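Local coordinates for protein EST1E (Clostridium proteoclasticum, PDB 2WTM) that hydrolyses ester bonds as a promiscuous feruloyl esterase of the alpha/beta-hydrolase fold, probably releasing ferulic acid from esterified plant material, at residues P191-H196 / E239-F244; D198-V203 / D226-D231; L29-H34 / A88-A93; L13-D18 / L60-Y65. All blocks are in the same frame, centred on the assembly; numbering follows the deposited sequence.

Contact 1 of 4, residues P191-H196 / E239-F244; sequences PVLIVH and EAVKEF
L193 and F244 meet face-on: CB of the leucine sits 3.6 Å from the centroid of the F244 ring and only 7° off its normal, a CH-pi contact over the middle of the ring. Beyond CB, the leucine chain runs past the phenylalanine in the opposite direction and reaches the helix backbone. Its CD2 branch does the touching there, L193 CD2 lying 3.6 Å from F244 CB and 3.5 Å from A240 O, with V241 CA close by. That carbonyl oxygen already accepts the helical bond from F244 N, so the methyl merely packs against it. Both side chains owe this overlap to their first torsions: CG is anti to the backbone N in L193 and in F244 (chi1 170°), which sends the ring out from the helix to lie against the leucine. The far end of the ring is braced by P191 and V192, where P191 CB comes within 3.9 Å of F244 CZ and the peptide carbon of V192 is similarly near. Further out, I129 of the adjoining strand 125-131 also touches F244, while V221 of strand 218-223 flanks L193. Strand 192-196 and helix 239-244 run almost exactly antiparallel, at 172°, with 9.7 Å between their axes. Such a helix, running antiparallel to a strand in the parallel part of the sheet and joined to it by aliphatic and aromatic side chains, is typical of the layered alpha/beta-hydrolase fold, here formed by its C-terminal helix.

Contact 2 of 4, residues D198-V203 / D226-D231; sequences DQDEAV and DTHCYD. With PO4 (phosphate ion), chain E.
D200 and H228 form the His-carboxylate pair of what is probably the Ser-His-Asp triad of an alpha/beta-hydrolase, with S108 on the nucleophile elbow as the likely third member. Among the charged and polar side chains, H228 ND1 donates to D200 OD2 at 2.7 Å, nearly straight at 168°. The oxygen is met on its syn side and lies in the plane of the imidazole, although the carboxylate itself is turned 62° from the ring. The other oxygen, OD1, accepts from the backbone N of A202 and of V203, an Asx turn and Asx motif that fix the rotation of the carboxylate. E201, bent at chi2 (-78°), folds back so that E201 OE1 takes the H228 backbone N at 2.9 Å, again on the syn side. Backbone pairing adds Q199 N to D226 O, 3.0 Å, close to where the loops leave their strands. Waters tie the rest together: one donates to both D200 OD2 and T227 O, and another links E201 OE2, T227 OG1 and C229 N. Apolar contact centres on the H228 ring: A202 CB lies over one face, 3.5 Å from H228 CG, and V203 CG2 approaches H228 CE1 obliquely. A phosphate ion, probably from the crystallisation liquor, is also held by S108, F36 and Q109; its O3 accepts from H228 NE2 at 2.7 Å.

Contact 3 of 4, residues L29-H34 / A88-A93; sequences LCIIIH and AVVDYA
I31 projects from its strand into the shallow hollow between V89, V90 and A93 on the helix, and its branches divide that hollow among them. The I31 CG2 methyl meets V89 CG1 at 3.9 Å, the two side chains sliding past one another in opposite directions. The longer arm reaches deeper: I31 CD1 comes to 3.7 Å from V90 CG2, crossing that valine at about a right angle, and lies a looser 4.4 Å from A93 CB. This spread follows from the isoleucine's torsions. With CG1 beside the backbone N (chi1 -64°) and the arm then extended (chi2 164°), the two branches part: CG2 stays on V89, while CD1 also extends to V90. One turn on from V89, A93 offers only a methyl bump, and L29 fills the low ground above it; L29 CD2 presses on A93 CB at 3.4 Å, closer than usual for two carbons. The small alanine thus lets the strand's leucine come right up to the helix. L29 and I31, two residues apart, turn the same way, whereas the alternate residues C30 and I32 face helix 43-54, so the strand is sandwiched between two helices. Around the same hollow, V89 also touches L60 and A62 of strand 58-62, and V90 touches M104 of strand 99-107. Strand 29-33 and helix 88-93 run antiparallel at 161°, their axes 10.2 Å apart. The closest contacts are all between methyl carbons, which implies cohesion through hydrophobic burial and shape, while backbone bonds run within the helix, as from A93 N to V89 O, and from the strand to its neighbours in the sheet.

Contact 4 of 4, residues L13-D18 / L60-Y65; sequences LNAYLD and LRADMY
R61 and Y16 face each other as a hydrogen-bonded antiparallel pair, with Y16 N bound to R61 O at 2.8 Å and R61 N returning to Y16 O. From CB the arginine chain leaves beside its backbone N (chi1 -65°), the side chain touches V46 and Q49 of helix 43-54, and it bends at chi3 (-70°) back over the neighbouring strand. NE then donates to a water that also contacts Y16 O and D18 OD2. CZ follows, with Y16 CB and CG against one face of the guanidinium, whose plane is tilted 27° from the tyrosine ring. At the tip the two nitrogens part: NH1 turns to the carbonyl oxygen of S40, while R61 NH2 forms a salt bridge to D18 OD2 at 2.9 Å, on the oxygen's syn side. Nearer the other end of the pairing, N14 O accepts from D63 N at 2.9 Å, and N14 ND2 reaches D63 OD2 at 3.0 Å from above the carboxylate plane. D63 is held further by S40 and the backbone N of K69; the lysine's NZ binds Y16 OH. On the opposite face of the sheet, L60 CD1 lies 4.0 Å from A15 CB and also near L17. The chemistry is therefore two-sided: the buried guanidinium of R61 is matched by carboxylate, carbonyl and water, so its charge is probably offset by D18 and its orientation fixed, whereas the side chains on the other face, A15, L17, L60 and A62, are apolar.

All but contact 2 reach the same eight-stranded mixed sheet. Contacts 3 and 4, centres about 8 Å apart, interlock: their segments alternate along the chain, and the neighbouring strands 27-33 and 58-62 probably hydrogen-bond through C30, I32 and L60. Further along the chain, contact 2 is nested within the loop closed by contact 1; the two centres lie about 16 Å apart, and H196 of the strand probably bonds to the carbonyl of V203. Contacts 2 and 3 lie on opposite sides of the chain's centre, about 25 Å apart. The pattern illustrates a principle of alpha/beta hydrolases: a sheet packed by helices carries at its strand ends the loops that present the probable catalytic residues.

Contact 1 of 4, residues P191-H196 / E239-F244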
# COMPACT_ATOMS: atom_id res chain seq x y z
N PRO A 191 -4.29 -17.71 -16.34
CA PRO A 191 -5.69 -17.71 -16.56
C PRO A 191 -6.52 -16.96 -15.51
O PRO A 191 -6.28 -17.12 -14.31
CB PRO A 191 -6.07 -19.20 -16.52
CG PRO A 191 -4.79 -19.86 -16.93
CD PRO A 191 -3.76 -19.06 -16.18
N VAL A 192 -7.48 -16.21 -16.03
CA VAL A 192 -8.44 -15.45 -15.28
C VAL A 192 -9.89 -15.76 -15.67
O VAL A 192 -10.19 -15.87 -16.87
CB VAL A 192 -8.16 -13.91 -15.45
CG1 VAL A 192 -9.10 -13.11 -14.67
CG2 VAL A 192 -6.75 -13.63 -15.13
N LEU A 193 -10.77 -15.90 -14.65
CA LEU A 193 -12.21 -15.95 -14.87
C LEU A 193 -12.88 -14.82 -14.16
O LEU A 193 -12.86 -14.76 -12.92
CB LEU A 193 -12.83 -17.24 -14.37
CG LEU A 193 -14.35 -17.36 -14.39
CD1 LEU A 193 -14.86 -17.57 -15.81
CD2 LEU A 193 -14.84 -18.56 -13.54
N ILE A 194 -13.42 -13.87 -14.94
CA ILE A 194 -14.27 -12.83 -14.33
C ILE A 194 -15.70 -13.22 -14.49
O ILE A 194 -16.11 -13.61 -15.60
CB ILE A 194 -14.03 -11.41 -14.91
CG1 ILE A 194 -12.62 -10.98 -14.58
CG2 ILE A 194 -15.03 -10.46 -14.31
CD1 ILE A 194 -12.28 -9.64 -15.24
N VAL A 195 -16.44 -13.14 -13.39
CA VAL A 195 -17.92 -13.34 -13.41
C VAL A 195 -18.58 -12.04 -13.02
O VAL A 195 -18.04 -11.31 -12.15
CB VAL A 195 -18.31 -14.46 -12.41
CG1 VAL A 195 -19.82 -14.74 -12.55
CG2 VAL A 195 -17.49 -15.67 -12.66
N HIS A 196 -19.70 -11.65 -13.66
CA HIS A 196 -20.36 -10.43 -13.32
C HIS A 196 -21.78 -10.45 -13.83
O HIS A 196 -22.01 -10.89 -14.97
CB HIS A 196 -19.59 -9.25 -13.98
CG HIS A 196 -19.68 -7.94 -13.28
ND1 HIS A 196 -18.56 -7.20 -12.92
CD2 HIS A 196 -20.74 -7.22 -12.88
CE1 HIS A 196 -18.94 -6.10 -12.33
NE2 HIS A 196 -20.26 -6.08 -12.27
N GLU A 239 -21.41 -22.75 -11.13
CA GLU A 239 -21.07 -23.62 -12.28
C GLU A 239 -19.93 -23.07 -13.13
O GLU A 239 -19.10 -23.81 -13.66
CB GLU A 239 -22.31 -23.87 -13.17
CG GLU A 239 -23.18 -24.99 -12.67
CD GLU A 239 -22.39 -26.30 -12.42
OE1 GLU A 239 -21.79 -26.91 -13.37
OE2 GLU A 239 -22.34 -26.64 -11.22
N ALA A 240 -19.83 -21.75 -13.21
CA ALA A 240 -18.76 -21.19 -14.04
C ALA A 240 -17.38 -21.37 -13.37
O ALA A 240 -16.39 -21.69 -13.98
CB ALA A 240 -19.04 -19.75 -14.31
N VAL A 241 -17.38 -21.15 -12.06
CA VAL A 241 -16.18 -21.36 -11.23
C VAL A 241 -15.75 -22.82 -11.31
O VAL A 241 -14.60 -23.13 -11.52
CB VAL A 241 -16.47 -20.94 -9.77
CG1 VAL A 241 -15.40 -21.43 -8.80
CG2 VAL A 241 -16.65 -19.40 -9.67
N LYS A 242 -16.71 -23.71 -11.19
CA LYS A 242 -16.45 -25.14 -11.27
C LYS A 242 -15.83 -25.57 -12.58
O LYS A 242 -14.81 -26.23 -12.58
CB LYS A 242 -17.74 -25.90 -11.00
CG LYS A 242 -17.56 -27.41 -11.01
CD LYS A 242 -18.94 -28.14 -11.11
CE LYS A 242 -18.80 -29.58 -10.64
NZ LYS A 242 -20.11 -30.37 -10.74
N GLU A 243 -16.41 -25.15 -13.70
CA GLU A 243 -15.89 -25.58 -15.02
C GLU A 243 -14.48 -25.03 -15.31
O GLU A 243 -13.55 -25.69 -15.72
CB GLU A 243 -16.83 -25.13 -16.13
CG GLU A 243 -18.13 -26.02 -16.18
CD GLU A 243 -19.21 -25.57 -17.21
OE1 GLU A 243 -18.86 -24.83 -18.21
OE2 GLU A 243 -20.40 -25.98 -16.99
N PHE A 244 -14.32 -23.67 -14.81
CA PHE A 244 -13.02 -23.09 -15.04
C PHE A 244 -11.93 -23.75 -14.24
O PHE A 244 -10.82 -23.96 -14.73
CB PHE A 244 -13.15 -21.55 -14.74
CG PHE A 244 -11.83 -20.82 -14.69
CD1 PHE A 244 -11.23 -20.39 -15.84
CD2 PHE A 244 -11.23 -20.55 -13.49
CE1 PHE A 244 -10.02 -19.67 -15.77
CE2 PHE A 244 -10.01 -19.87 -13.41
CZ PHE A 244 -9.44 -19.42 -14.58

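Contact 2 of 4, residues D198-V203 / D226-D231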
# COMPACT_ATOMS: atom_id res chain seq x y z
N ASP A 198 -25.16 -8.74 -15.15
CA ASP A 198 -25.36 -7.55 -15.98
C ASP A 198 -26.39 -6.55 -15.44
O ASP A 198 -26.58 -5.50 -16.06
CB ASP A 198 -25.60 -7.92 -17.45
CG ASP A 198 -26.91 -8.62 -17.70
OD1 ASP A 198 -27.85 -8.56 -16.88
OD2 ASP A 198 -26.91 -9.29 -18.75
N GLN A 199 -27.04 -6.81 -14.32
CA GLN A 199 -27.83 -5.85 -13.62
C GLN A 199 -27.21 -5.50 -12.25
O GLN A 199 -27.91 -5.25 -11.28
CB GLN A 199 -29.25 -6.38 -13.47
CG GLN A 199 -29.98 -6.50 -14.80
CD GLN A 199 -30.38 -5.14 -15.39
OE1 GLN A 199 -30.39 -4.13 -14.69
NE2 GLN A 199 -30.73 -5.11 -16.67
N ASP A 200 -25.87 -5.49 -12.18
CA ASP A 200 -25.17 -5.19 -10.95
C ASP A 200 -25.36 -3.72 -10.63
O ASP A 200 -24.98 -2.86 -11.39
CB ASP A 200 -23.67 -5.56 -11.09
CG ASP A 200 -22.88 -5.49 -9.78
OD1 ASP A 200 -23.04 -4.56 -8.99
OD2 ASP A 200 -22.06 -6.41 -9.57
N GLU A 201 -26.00 -3.48 -9.50
CA GLU A 201 -26.37 -2.16 -9.03
C GLU A 201 -25.24 -1.44 -8.31
O GLU A 201 -25.41 -0.31 -7.86
CB GLU A 201 -27.55 -2.33 -8.03
CG GLU A 201 -27.27 -3.07 -6.60
CD GLU A 201 -27.17 -4.62 -6.62
OE1 GLU A 201 -26.99 -5.22 -7.69
OE2 GLU A 201 -27.21 -5.22 -5.52
N ALA A 202 -24.14 -2.15 -8.07
CA ALA A 202 -23.11 -1.66 -7.15
C ALA A 202 -21.86 -1.30 -7.88
O ALA A 202 -21.24 -0.29 -7.56
CB ALA A 202 -22.84 -2.71 -6.09
N VAL A 203 -21.45 -2.16 -8.81
CA VAL A 203 -20.25 -1.93 -9.62
C VAL A 203 -20.55 -2.25 -11.06
O VAL A 203 -21.15 -3.31 -11.37
CB VAL A 203 -19.00 -2.73 -8.98
CG1 VAL A 203 -18.86 -2.38 -7.51
CG2 VAL A 203 -19.16 -4.19 -9.10
N ASP A 226 -28.64 -10.55 -13.40
CA ASP A 226 -28.34 -10.77 -11.99
C ASP A 226 -27.64 -9.58 -11.31
O ASP A 226 -27.10 -8.68 -11.98
CB ASP A 226 -27.57 -12.04 -11.80
CG ASP A 226 -27.96 -12.75 -10.52
OD1 ASP A 226 -28.66 -12.16 -9.66
OD2 ASP A 226 -27.51 -13.88 -10.39
N THR A 227 -27.71 -9.62 -9.99
CA THR A 227 -27.36 -8.54 -9.11
C THR A 227 -25.89 -8.69 -8.64
O THR A 227 -25.15 -9.61 -9.00
CB THR A 227 -28.31 -8.53 -7.92
OG1 THR A 227 -28.12 -9.70 -7.12
CG2 THR A 227 -29.79 -8.54 -8.42
N HIS A 228 -25.50 -7.74 -7.85
CA HIS A 228 -24.11 -7.70 -7.34
C HIS A 228 -23.71 -8.96 -6.60
O HIS A 228 -22.56 -9.39 -6.73
CB HIS A 228 -23.96 -6.49 -6.43
CG HIS A 228 -22.55 -6.21 -6.02
ND1 HIS A 228 -21.50 -6.16 -6.90
CD2 HIS A 228 -22.02 -5.98 -4.78
CE1 HIS A 228 -20.38 -5.92 -6.24
NE2 HIS A 228 -20.67 -5.82 -4.95
N CYS A 229 -24.61 -9.50 -5.77
CA CYS A 229 -24.33 -10.73 -5.01
C CYS A 229 -25.08 -11.94 -5.53
O CYS A 229 -25.25 -12.95 -4.82
CB CYS A 229 -24.63 -10.57 -3.53
SG CYS A 229 -23.64 -9.36 -2.65
N TYR A 230 -25.53 -11.85 -6.78
CA TYR A 230 -26.14 -12.99 -7.47
C TYR A 230 -27.42 -13.51 -6.77
O TYR A 230 -27.55 -14.70 -6.43
CB TYR A 230 -25.10 -14.09 -7.72
CG TYR A 230 -23.70 -13.56 -7.95
CD1 TYR A 230 -23.40 -12.78 -9.06
CD2 TYR A 230 -22.68 -13.83 -7.07
CE1 TYR A 230 -22.11 -12.34 -9.30
CE2 TYR A 230 -21.39 -13.39 -7.31
CZ TYR A 230 -21.13 -12.62 -8.39
OH TYR A 230 -19.87 -12.12 -8.70
N ASP A 231 -28.35 -12.60 -6.57
CA ASP A 231 -29.59 -12.91 -5.84
C ASP A 231 -30.39 -13.92 -6.68
O ASP A 231 -31.04 -14.81 -6.12
CB ASP A 231 -30.43 -11.68 -5.63
CG ASP A 231 -29.82 -10.67 -4.70
OD1 ASP A 231 -28.96 -11.00 -3.89
OD2 ASP A 231 -30.30 -9.52 -4.74
P PO4 E . -18.60 -4.87 -1.79
O1 PO4 E . -19.10 -6.22 -1.30
O2 PO4 E . -19.18 -3.94 -0.75
O3 PO4 E . -19.30 -4.48 -3.09
O4 PO4 E . -17.06 -4.76 -2.00
O HOH W 1 -22.74 -8.98 -10.21
O HOH W 2 -27.18 -8.01 -4.79

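Contact 3 of 4, residues L29-H34 / A88-A93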
# COMPACT_ATOMS: atom_id res chain seq x y z
N LEU A 29 -5.07 -25.24 -3.35
CA LEU A 29 -5.69 -24.40 -2.32
C LEU A 29 -6.11 -23.07 -3.00
O LEU A 29 -5.30 -22.49 -3.74
CB LEU A 29 -4.69 -24.06 -1.25
CG LEU A 29 -5.19 -23.03 -0.24
CD1 LEU A 29 -5.94 -23.73 0.75
CD2 LEU A 29 -4.07 -22.25 0.41
N CYS A 30 -7.35 -22.66 -2.79
CA CYS A 30 -7.80 -21.34 -3.27
C CYS A 30 -8.04 -20.43 -2.09
O CYS A 30 -8.82 -20.71 -1.19
CB CYS A 30 -9.01 -21.42 -4.10
SG CYS A 30 -9.54 -19.92 -4.94
N ILE A 31 -7.36 -19.27 -2.10
CA ILE A 31 -7.59 -18.18 -1.18
C ILE A 31 -8.81 -17.38 -1.67
O ILE A 31 -8.90 -17.01 -2.85
CB ILE A 31 -6.35 -17.29 -1.06
CG1 ILE A 31 -5.17 -18.07 -0.44
CG2 ILE A 31 -6.61 -16.10 -0.13
CD1 ILE A 31 -3.80 -17.43 -0.64
N ILE A 32 -9.73 -17.08 -0.77
CA ILE A 32 -11.00 -16.40 -1.12
C ILE A 32 -11.13 -15.17 -0.25
O ILE A 32 -11.14 -15.26 0.99
CB ILE A 32 -12.26 -17.31 -0.85
CG1 ILE A 32 -12.07 -18.60 -1.65
CG2 ILE A 32 -13.49 -16.61 -1.35
CD1 ILE A 32 -13.23 -19.61 -1.40
N ILE A 33 -11.30 -14.03 -0.87
CA ILE A 33 -11.39 -12.73 -0.21
C ILE A 33 -12.74 -12.04 -0.47
O ILE A 33 -13.15 -11.81 -1.61
CB ILE A 33 -10.26 -11.78 -0.64
CG1 ILE A 33 -8.88 -12.44 -0.55
CG2 ILE A 33 -10.33 -10.48 0.14
CD1 ILE A 33 -8.48 -12.90 0.81
N HIS A 34 -13.46 -11.73 0.62
CA HIS A 34 -14.74 -11.07 0.54
C HIS A 34 -14.65 -9.57 0.20
O HIS A 34 -13.52 -9.03 0.07
CB HIS A 34 -15.37 -11.19 1.93
CG HIS A 34 -14.55 -10.55 2.98
ND1 HIS A 34 -14.60 -9.19 3.19
CD2 HIS A 34 -13.65 -11.04 3.85
CE1 HIS A 34 -13.72 -8.88 4.12
NE2 HIS A 34 -13.13 -9.98 4.55
N ALA A 88 0.16 -11.84 3.73
CA ALA A 88 0.32 -12.67 4.94
C ALA A 88 -0.38 -14.00 4.78
O ALA A 88 0.11 -15.05 5.25
CB ALA A 88 -0.17 -11.95 6.11
N VAL A 89 -1.54 -13.98 4.15
CA VAL A 89 -2.30 -15.21 4.02
C VAL A 89 -1.56 -16.08 2.98
O VAL A 89 -1.49 -17.33 3.13
CB VAL A 89 -3.75 -14.91 3.58
CG1 VAL A 89 -4.48 -16.16 3.12
CG2 VAL A 89 -4.52 -14.18 4.65
N VAL A 90 -1.10 -15.52 1.86
CA VAL A 90 -0.28 -16.29 0.90
C VAL A 90 0.99 -16.88 1.57
O VAL A 90 1.30 -18.05 1.41
CB VAL A 90 0.13 -15.43 -0.26
CG1 VAL A 90 1.19 -16.17 -1.20
CG2 VAL A 90 -1.03 -14.97 -1.09
N ASP A 91 1.62 -16.13 2.43
CA ASP A 91 2.85 -16.62 3.10
C ASP A 91 2.52 -17.78 4.03
O ASP A 91 3.36 -18.70 4.19
CB ASP A 91 3.61 -15.47 3.81
CG ASP A 91 4.29 -14.53 2.79
OD1 ASP A 91 4.40 -14.92 1.61
OD2 ASP A 91 4.65 -13.42 3.26
N TYR A 92 1.36 -17.74 4.64
CA TYR A 92 0.89 -18.82 5.53
C TYR A 92 0.63 -20.06 4.67
O TYR A 92 1.06 -21.18 4.99
CB TYR A 92 -0.38 -18.39 6.26
CG TYR A 92 -1.03 -19.53 7.02
CD1 TYR A 92 -0.55 -19.87 8.24
CD2 TYR A 92 -2.05 -20.23 6.47
CE1 TYR A 92 -1.14 -20.98 8.94
CE2 TYR A 92 -2.63 -21.31 7.14
CZ TYR A 92 -2.16 -21.66 8.34
OH TYR A 92 -2.76 -22.73 9.00
N ALA A 93 -0.09 -19.87 3.57
CA ALA A 93 -0.47 -20.97 2.67
C ALA A 93 0.73 -21.68 2.07
O ALA A 93 0.72 -22.91 1.86
CB ALA A 93 -1.39 -20.42 1.55

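Contact 4 of 4, residues L13-D18 / L60-Y65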
# COMPACT_ATOMS: atom_id res chain seq x y z
N LEU A 13 -5.83 -12.04 11.73
CA LEU A 13 -6.78 -12.28 10.64
C LEU A 13 -7.50 -13.64 10.83
O LEU A 13 -6.88 -14.70 10.86
CB LEU A 13 -6.02 -12.28 9.27
CG LEU A 13 -5.20 -11.00 9.00
CD1 LEU A 13 -4.41 -11.34 7.80
CD2 LEU A 13 -6.11 -9.86 8.85
N ASN A 14 -8.79 -13.54 11.02
CA ASN A 14 -9.63 -14.74 11.11
C ASN A 14 -9.64 -15.47 9.76
O ASN A 14 -9.91 -14.85 8.74
CB ASN A 14 -11.03 -14.36 11.44
CG ASN A 14 -11.94 -15.60 11.62
OD1 ASN A 14 -11.65 -16.49 12.45
ND2 ASN A 14 -13.04 -15.63 10.85
N ALA A 15 -9.51 -16.75 9.76
CA ALA A 15 -9.57 -17.51 8.49
C ALA A 15 -10.15 -18.89 8.68
O ALA A 15 -10.03 -19.47 9.77
CB ALA A 15 -8.22 -17.60 7.94
N TYR A 16 -10.71 -19.43 7.60
CA TYR A 16 -11.35 -20.76 7.63
C TYR A 16 -10.63 -21.59 6.60
O TYR A 16 -10.61 -21.22 5.42
CB TYR A 16 -12.85 -20.68 7.25
CG TYR A 16 -13.64 -19.73 8.15
CD1 TYR A 16 -14.14 -20.16 9.38
CD2 TYR A 16 -13.88 -18.44 7.77
CE1 TYR A 16 -14.86 -19.30 10.19
CE2 TYR A 16 -14.58 -17.57 8.57
CZ TYR A 16 -15.06 -18.00 9.79
OH TYR A 16 -15.80 -17.17 10.58
N LEU A 17 -10.07 -22.73 7.01
CA LEU A 17 -9.49 -23.68 6.09
C LEU A 17 -10.48 -24.83 5.93
O LEU A 17 -10.87 -25.46 6.95
CB LEU A 17 -8.16 -24.20 6.66
CG LEU A 17 -7.46 -25.28 5.84
CD1 LEU A 17 -7.12 -24.88 4.41
CD2 LEU A 17 -6.17 -25.69 6.62
N ASP A 18 -10.90 -25.08 4.70
CA ASP A 18 -11.80 -26.21 4.40
C ASP A 18 -11.16 -27.09 3.41
O ASP A 18 -10.66 -26.66 2.36
CB ASP A 18 -13.12 -25.74 3.87
CG ASP A 18 -13.97 -25.08 4.92
OD1 ASP A 18 -14.73 -25.78 5.67
OD2 ASP A 18 -13.86 -23.85 5.03
N LEU A 60 -9.16 -21.32 1.60
CA LEU A 60 -8.78 -20.54 2.77
C LEU A 60 -9.50 -19.24 2.59
O LEU A 60 -9.09 -18.37 1.78
CB LEU A 60 -7.26 -20.39 2.90
CG LEU A 60 -6.61 -19.68 4.11
CD1 LEU A 60 -7.03 -20.42 5.40
CD2 LEU A 60 -5.16 -19.68 3.93
N ARG A 61 -10.62 -19.11 3.29
CA ARG A 61 -11.37 -17.90 3.37
C ARG A 61 -10.77 -17.02 4.45
O ARG A 61 -10.64 -17.46 5.59
CB ARG A 61 -12.86 -18.15 3.64
CG ARG A 61 -13.66 -18.90 2.57
CD ARG A 61 -15.01 -19.31 3.07
NE ARG A 61 -14.88 -20.38 4.07
CZ ARG A 61 -15.78 -20.61 5.01
NH1 ARG A 61 -16.78 -19.81 5.14
NH2 ARG A 61 -15.68 -21.68 5.82
N ALA A 62 -10.40 -15.76 4.15
CA ALA A 62 -9.78 -14.89 5.17
C ALA A 62 -10.58 -13.61 5.29
O ALA A 62 -10.91 -12.97 4.25
CB ALA A 62 -8.34 -14.55 4.71
N ASP A 63 -10.89 -13.22 6.52
CA ASP A 63 -11.51 -11.97 6.84
C ASP A 63 -10.36 -10.91 6.85
O ASP A 63 -9.33 -11.07 7.52
CB ASP A 63 -12.17 -11.99 8.21
CG ASP A 63 -13.44 -12.81 8.23
OD1 ASP A 63 -14.05 -12.98 7.15
OD2 ASP A 63 -13.83 -13.19 9.39
N MET A 64 -10.54 -9.86 6.09
CA MET A 64 -9.56 -8.80 6.00
C MET A 64 -9.65 -7.82 7.14
O MET A 64 -10.58 -7.81 7.93
CB MET A 64 -9.75 -8.07 4.64
CG MET A 64 -9.65 -9.03 3.41
SD MET A 64 -7.93 -9.48 3.13
CE MET A 64 -7.73 -11.01 4.09
N TYR A 65 -8.66 -6.95 7.24
CA TYR A 65 -8.58 -5.90 8.30
C TYR A 65 -9.95 -5.27 8.46
O TYR A 65 -10.58 -4.81 7.50
CB TYR A 65 -7.56 -4.81 7.88
CG TYR A 65 -7.33 -3.76 8.93
CD1 TYR A 65 -6.11 -3.72 9.65
CD2 TYR A 65 -8.26 -2.79 9.20
CE1 TYR A 65 -5.86 -2.73 10.63
CE2 TYR A 65 -8.02 -1.79 10.18
CZ TYR A 65 -6.85 -1.81 10.89
OH TYR A 65 -6.53 -0.84 11.79
O HOH W 3 -12.64 -22.21 3.50
O HOH W 4 -16.21 -14.74 9.32